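Local coordinates for GCN5-related N-acetyltransferase (PDB 3TCV), which probably transfers an acetyl group from acetyl-CoA to an amine, as GCN5-related N-acetyltransferases do, although its own acceptor substrate is not firmly established, at residues C168-E171 with S175-A178; F190-V195 with N200-W205. All blocks are in the same frame, centred on the assembly; numbering follows the deposited sequence. Where two conformers were deposited one is given.

Contacts 1 and 2 follow each other along the chain and share one mixed sheet, their centres about 11 Å apart. Contact 1 is the step from strand 163-169 into helix 173-182; contact 2 is the hairpin of strands 185-196 and 199-209 that comes after that helix. Strand 199-209 lies beside strand 163-169, so the two contacts touch directly: Asn170 N is 2.8 Å from Asp202 O, and His169 NE2 is 2.9 Å from Asn200 O, both probable hydrogen bonds. Cys168 SG and Asn170 O meet the helix, while the backbones of both residues bond to strand 199-209.

Contact 1. Residues C168-E171 with S175-A178; sequences CHNE and SRRA
Cys168, at the end of its strand, meets Ser175 and Arg176 on the first turns of the helix. With SG between the backbone N and the carbonyl carbon (chi1 62°), the thiol reaches toward the helix and rests against the aliphatic part of Arg176, SG to CG 3.5 Å. Its CB lies 3.2 Å from Ser175 OG, a hydroxyl that is hydrogen-bonded to Trp166 NE1 further back on the same strand. His169 turns its ring away from the helix, and NE2 bonds to Asn200 O. At Asn170 the carbonyl O takes a hydrogen bond from Arg176 NE at 2.9 Å. That bond is somewhat bent, 143° at the hydrogen; a bend at chi3 brings NE onto the carbonyl oxygen, which lies near the guanidinium plane at its edge. The amide of Asn170 lies next to the same arginine side chain, OD1 3.7 Å from Arg176 CD, its plane 46° from the guanidinium. This is a tight beta-to-alpha connection within the GNAT domain: helix 173-182 packs back on the end of the strand that leads into it, while strand 199-209 pairs with Cys168 and Asn170, and its Phe206 touches both Cys168 and Arg176.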
loop_
_atom_site.group_PDB
_atom_site.type_symbol
_atom_site.label_atom_id
_atom_site.label_comp_id
_atom_site.label_asym_id
_atom_site.label_seq_id
_atom_site.Cartn_x
_atom_site.Cartn_y
_atom_site.Cartn_z
ATOM N N CYS B 168 10.261 2.435 -3.926
ATOM C CA CYS B 168 11.043 2.109 -5.099
ATOM C C CYS B 168 11.328 0.608 -5.144
ATOM O O CYS B 168 11.108 -0.114 -4.177
ATOM C CB CYS B 168 12.377 2.891 -5.074
ATOM S SG CYS B 168 13.463 2.515 -3.672
ATOM N N HIS B 169 11.780 0.137 -6.301
ATOM C CA HIS B 169 12.278 -1.216 -6.440
ATOM C C HIS B 169 13.369 -1.393 -5.425
ATOM O O HIS B 169 14.274 -0.523 -5.290
ATOM C CB HIS B 169 12.805 -1.399 -7.875
ATOM C CG HIS B 169 12.867 -2.830 -8.361
ATOM N ND1 HIS B 169 13.586 -3.772 -7.745
ATOM C CD2 HIS B 169 12.312 -3.435 -9.488
ATOM C CE1 HIS B 169 13.478 -4.936 -8.417
ATOM N NE2 HIS B 169 12.705 -4.727 -9.485
ATOM N N ASN B 170 13.346 -2.503 -4.714
ATOM C CA ASN B 170 14.358 -2.773 -3.748
ATOM C C ASN B 170 15.763 -2.902 -4.385
ATOM O O ASN B 170 16.752 -2.651 -3.721
ATOM C CB ASN B 170 14.022 -4.026 -2.989
ATOM C CG ASN B 170 14.907 -4.222 -1.804
ATOM O OD1 ASN B 170 15.049 -3.305 -0.971
ATOM N ND2 ASN B 170 15.493 -5.404 -1.690
ATOM N N GLU B 171 15.809 -3.259 -5.666
ATOM C CA GLU B 171 17.087 -3.366 -6.404
ATOM C C GLU B 171 17.541 -2.013 -6.980
ATOM O O GLU B 171 18.642 -1.923 -7.533
ATOM C CB GLU B 171 16.976 -4.397 -7.551
ATOM C CG GLU B 171 16.941 -5.860 -7.106
ATOM C CD GLU B 171 16.957 -6.872 -8.266
ATOM O OE1 GLU B 171 16.786 -6.504 -9.457
ATOM O OE2 GLU B 171 17.157 -8.068 -7.978
ATOM N N SER B 175 17.855 4.937 -5.859
ATOM C CA SER B 175 16.592 5.444 -5.309
ATOM C C SER B 175 16.538 5.211 -3.815
ATOM O O SER B 175 16.164 6.111 -3.078
ATOM C CB SER B 175 15.362 4.820 -5.966
ATOM O OG SER B 175 14.198 5.466 -5.472
ATOM N N ARG B 176 16.940 4.031 -3.358
ATOM C CA ARG B 176 16.976 3.764 -1.938
ATOM C C ARG B 176 17.924 4.710 -1.207
ATOM O O ARG B 176 17.581 5.247 -0.161
ATOM C CB ARG B 176 17.400 2.351 -1.653
ATOM C CG ARG B 176 16.345 1.342 -2.014
ATOM C CD ARG B 176 16.666 0.001 -1.402
ATOM N NE ARG B 176 17.881 -0.583 -1.974
ATOM C CZ ARG B 176 19.115 -0.515 -1.459
ATOM N NH1 ARG B 176 19.363 0.144 -0.347
ATOM N NH2 ARG B 176 20.128 -1.121 -2.083
ATOM N N ARG B 177 19.109 4.906 -1.767
ATOM C CA ARG B 177 20.092 5.807 -1.156
ATOM C C ARG B 177 19.589 7.254 -1.212
ATOM O O ARG B 177 19.835 8.020 -0.275
ATOM C CB ARG B 177 21.455 5.624 -1.832
ATOM C CG ARG B 177 22.121 4.295 -1.470
ATOM C CD ARG B 177 23.534 4.205 -2.043
ATOM N NE ARG B 177 23.578 4.175 -3.507
ATOM C CZ ARG B 177 23.521 3.061 -4.251
ATOM N NH1 ARG B 177 23.381 1.862 -3.687
ATOM N NH2 ARG B 177 23.579 3.150 -5.571
ATOM N N ALA B 178 18.839 7.610 -2.252
ATOM C CA ALA B 178 18.246 8.950 -2.359
ATOM C C ALA B 178 17.228 9.167 -1.242
ATOM O O ALA B 178 17.241 10.214 -0.576
ATOM C CB ALA B 178 17.578 9.167 -3.721
#

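Contact 2. Residues F190-V195 with N200-W205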
loop_
_atom_site.group_PDB
_atom_site.type_symbol
_atom_site.label_atom_id
_atom_site.label_comp_id
_atom_site.label_asym_id
_atom_site.label_seq_id
_atom_site.Cartn_x
_atom_site.Cartn_y
_atom_site.Cartn_z
ATOM N N PHE B 190 7.967 -5.065 0.527
ATOM C CA PHE B 190 6.854 -5.859 0.072
ATOM C C PHE B 190 7.387 -6.782 -1.021
ATOM O O PHE B 190 7.685 -6.343 -2.157
ATOM C CB PHE B 190 5.702 -5.009 -0.484
ATOM C CG PHE B 190 4.847 -4.292 0.563
ATOM C CD1 PHE B 190 5.222 -4.208 1.897
ATOM C CD2 PHE B 190 3.663 -3.662 0.166
ATOM C CE1 PHE B 190 4.441 -3.512 2.817
ATOM C CE2 PHE B 190 2.876 -2.966 1.084
ATOM C CZ PHE B 190 3.274 -2.908 2.408
ATOM N N ARG B 191 7.464 -8.055 -0.686
ATOM C CA ARG B 191 7.970 -9.070 -1.607
ATOM C C ARG B 191 6.959 -9.291 -2.751
ATOM O O ARG B 191 5.753 -9.462 -2.502
ATOM C CB ARG B 191 8.224 -10.387 -0.846
ATOM C CG ARG B 191 9.197 -10.255 0.336
ATOM C CD ARG B 191 9.296 -11.522 1.160
ATOM N NE ARG B 191 7.958 -12.006 1.596
ATOM C CZ ARG B 191 7.626 -13.285 1.755
ATOM N NH1 ARG B 191 8.514 -14.259 1.547
ATOM N NH2 ARG B 191 6.381 -13.612 2.110
ATOM N N GLN B 192 7.449 -9.323 -3.995
ATOM C CA GLN B 192 6.615 -9.582 -5.178
ATOM C C GLN B 192 5.419 -8.610 -5.253
ATOM O O GLN B 192 4.307 -8.976 -5.613
ATOM C CB GLN B 192 6.169 -11.058 -5.228
ATOM C CG GLN B 192 7.344 -12.023 -5.245
ATOM C CD GLN B 192 7.043 -13.471 -5.642
ATOM O OE1 GLN B 192 7.978 -14.237 -5.931
ATOM N NE2 GLN B 192 5.767 -13.863 -5.651
ATOM N N HIS B 193 5.690 -7.354 -4.941
ATOM C CA HIS B 193 4.685 -6.298 -4.938
ATOM C C HIS B 193 4.203 -5.941 -6.320
ATOM O O HIS B 193 3.066 -5.554 -6.497
ATOM C CB HIS B 193 5.282 -5.082 -4.257
ATOM C CG HIS B 193 4.323 -3.959 -4.036
ATOM N ND1 HIS B 193 4.663 -2.658 -4.263
ATOM C CD2 HIS B 193 3.036 -3.946 -3.505
ATOM C CE1 HIS B 193 3.621 -1.864 -3.923
ATOM N NE2 HIS B 193 2.622 -2.648 -3.472
ATOM N N MET B 194 5.086 -6.026 -7.304
ATOM C CA MET B 194 4.745 -5.685 -8.683
ATOM C C MET B 194 5.520 -6.569 -9.662
ATOM O O MET B 194 6.523 -7.178 -9.306
ATOM C CB MET B 194 5.083 -4.221 -9.028
ATOM C CG MET B 194 4.569 -3.188 -8.056
ATOM S SD MET B 194 5.016 -1.489 -8.474
ATOM C CE MET B 194 3.810 -1.211 -9.779
ATOM N N VAL B 195 5.021 -6.591 -10.888
ATOM C CA VAL B 195 5.746 -7.025 -12.071
ATOM C C VAL B 195 5.907 -5.784 -12.968
ATOM O O VAL B 195 4.904 -5.171 -13.390
ATOM C CB VAL B 195 4.997 -8.141 -12.817
ATOM C CG1 VAL B 195 5.811 -8.566 -14.063
ATOM C CG2 VAL B 195 4.723 -9.337 -11.889
ATOM N N ASN B 200 10.340 -9.156 -11.735
ATOM C CA ASN B 200 9.817 -9.017 -10.378
ATOM C C ASN B 200 10.251 -7.706 -9.753
ATOM O O ASN B 200 11.357 -7.231 -10.005
ATOM C CB ASN B 200 10.328 -10.130 -9.496
ATOM C CG ASN B 200 9.860 -9.965 -8.076
ATOM O OD1 ASN B 200 8.659 -10.064 -7.820
ATOM N ND2 ASN B 200 10.799 -9.732 -7.142
ATOM N N ARG B 201 9.360 -7.113 -8.961
ATOM C CA ARG B 201 9.714 -5.975 -8.132
ATOM C C ARG B 201 9.296 -6.268 -6.704
ATOM O O ARG B 201 8.114 -6.470 -6.446
ATOM C CB ARG B 201 9.004 -4.716 -8.590
ATOM C CG ARG B 201 9.156 -3.560 -7.582
ATOM C CD ARG B 201 8.747 -2.215 -8.147
ATOM N NE ARG B 201 8.359 -1.254 -7.097
ATOM C CZ ARG B 201 8.288 0.065 -7.255
ATOM N NH1 ARG B 201 7.819 0.816 -6.275
ATOM N NH2 ARG B 201 8.657 0.630 -8.398
ATOM N N ASP B 202 10.277 -6.308 -5.802
ATOM C CA ASP B 202 10.008 -6.183 -4.386
ATOM C C ASP B 202 10.097 -4.690 -4.098
ATOM O O ASP B 202 11.078 -4.049 -4.509
ATOM C CB ASP B 202 11.055 -6.901 -3.559
ATOM C CG ASP B 202 11.186 -8.375 -3.898
ATOM O OD1 ASP B 202 10.216 -9.058 -4.286
ATOM O OD2 ASP B 202 12.329 -8.866 -3.755
ATOM N N THR B 203 9.102 -4.139 -3.410
ATOM C CA THR B 203 9.079 -2.703 -3.117
ATOM C C THR B 203 9.608 -2.388 -1.722
ATOM O O THR B 203 9.073 -2.873 -0.746
ATOM C CB THR B 203 7.658 -2.141 -3.273
ATOM O OG1 THR B 203 7.244 -2.267 -4.647
ATOM C CG2 THR B 203 7.621 -0.672 -2.826
ATOM N N ALA B 204 10.631 -1.530 -1.666
ATOM C CA ALA B 204 11.160 -0.901 -0.457
ATOM C C ALA B 204 10.338 0.351 -0.161
ATOM O O ALA B 204 10.182 1.232 -1.032
ATOM C CB ALA B 204 12.624 -0.517 -0.671
ATOM N N TRP B 205 9.836 0.429 1.067
ATOM C CA TRP B 205 9.019 1.542 1.592
ATOM C C TRP B 205 9.745 2.330 2.643
ATOM O O TRP B 205 10.388 1.765 3.540
ATOM C CB TRP B 205 7.751 0.990 2.249
ATOM C CG TRP B 205 6.738 0.463 1.281
ATOM C CD1 TRP B 205 6.539 -0.857 0.903
ATOM C CD2 TRP B 205 5.756 1.239 0.517
ATOM N NE1 TRP B 205 5.537 -0.946 -0.032
ATOM C CE2 TRP B 205 5.015 0.276 -0.288
ATOM C CE3 TRP B 205 5.411 2.586 0.444
ATOM C CZ2 TRP B 205 3.985 0.663 -1.128
ATOM C CZ3 TRP B 205 4.381 2.965 -0.421
ATOM C CH2 TRP B 205 3.680 2.012 -1.176
#
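A beta hairpin with a classic bulge joins Phe190-Val195 to Asn200-Trp205: the register shifts by two between Phe190 and Met194, where the chain makes a type II turn (Phe190 to His193) and then the bulge, His193 and Met194 both facing Arg201. Phe190 and Thr203 form a hydrogen-bonded pair, as do Met194 and Arg201. Asp202 OD1 braces the turn, accepting Gln192 N at 2.8 Å almost straight (174°) on its anti side, and Asn200 ND2 at 3.0 Å from above the carboxylate plane; Asn200 OD1 bonds to Arg162 of the second subunit. Thr203 OG1 is gripped twice, by His193 ND1 at 2.6 Å at the ring edge and by Arg201 NE at 2.9 Å in the guanidinium plane. Met194 runs alongside Arg201 and lays SD over one guanidinium face, 3.6 Å from NE. With CG beside its backbone N (chi1 -72°), Trp205 sends its indole edge over one Phe190 face, NE1 to CD2 3.3 Å, in an edge-to-face pair with planes at 54°; His193 completes the aromatic cluster. Strand 163-169 flanks strand 199-209, and its Glu167 forms a salt bridge with Arg201. Arg191 bridges to Glu187 and Glu212 of the second subunit, where strand 185-196, outermost within its chain, meets the partner.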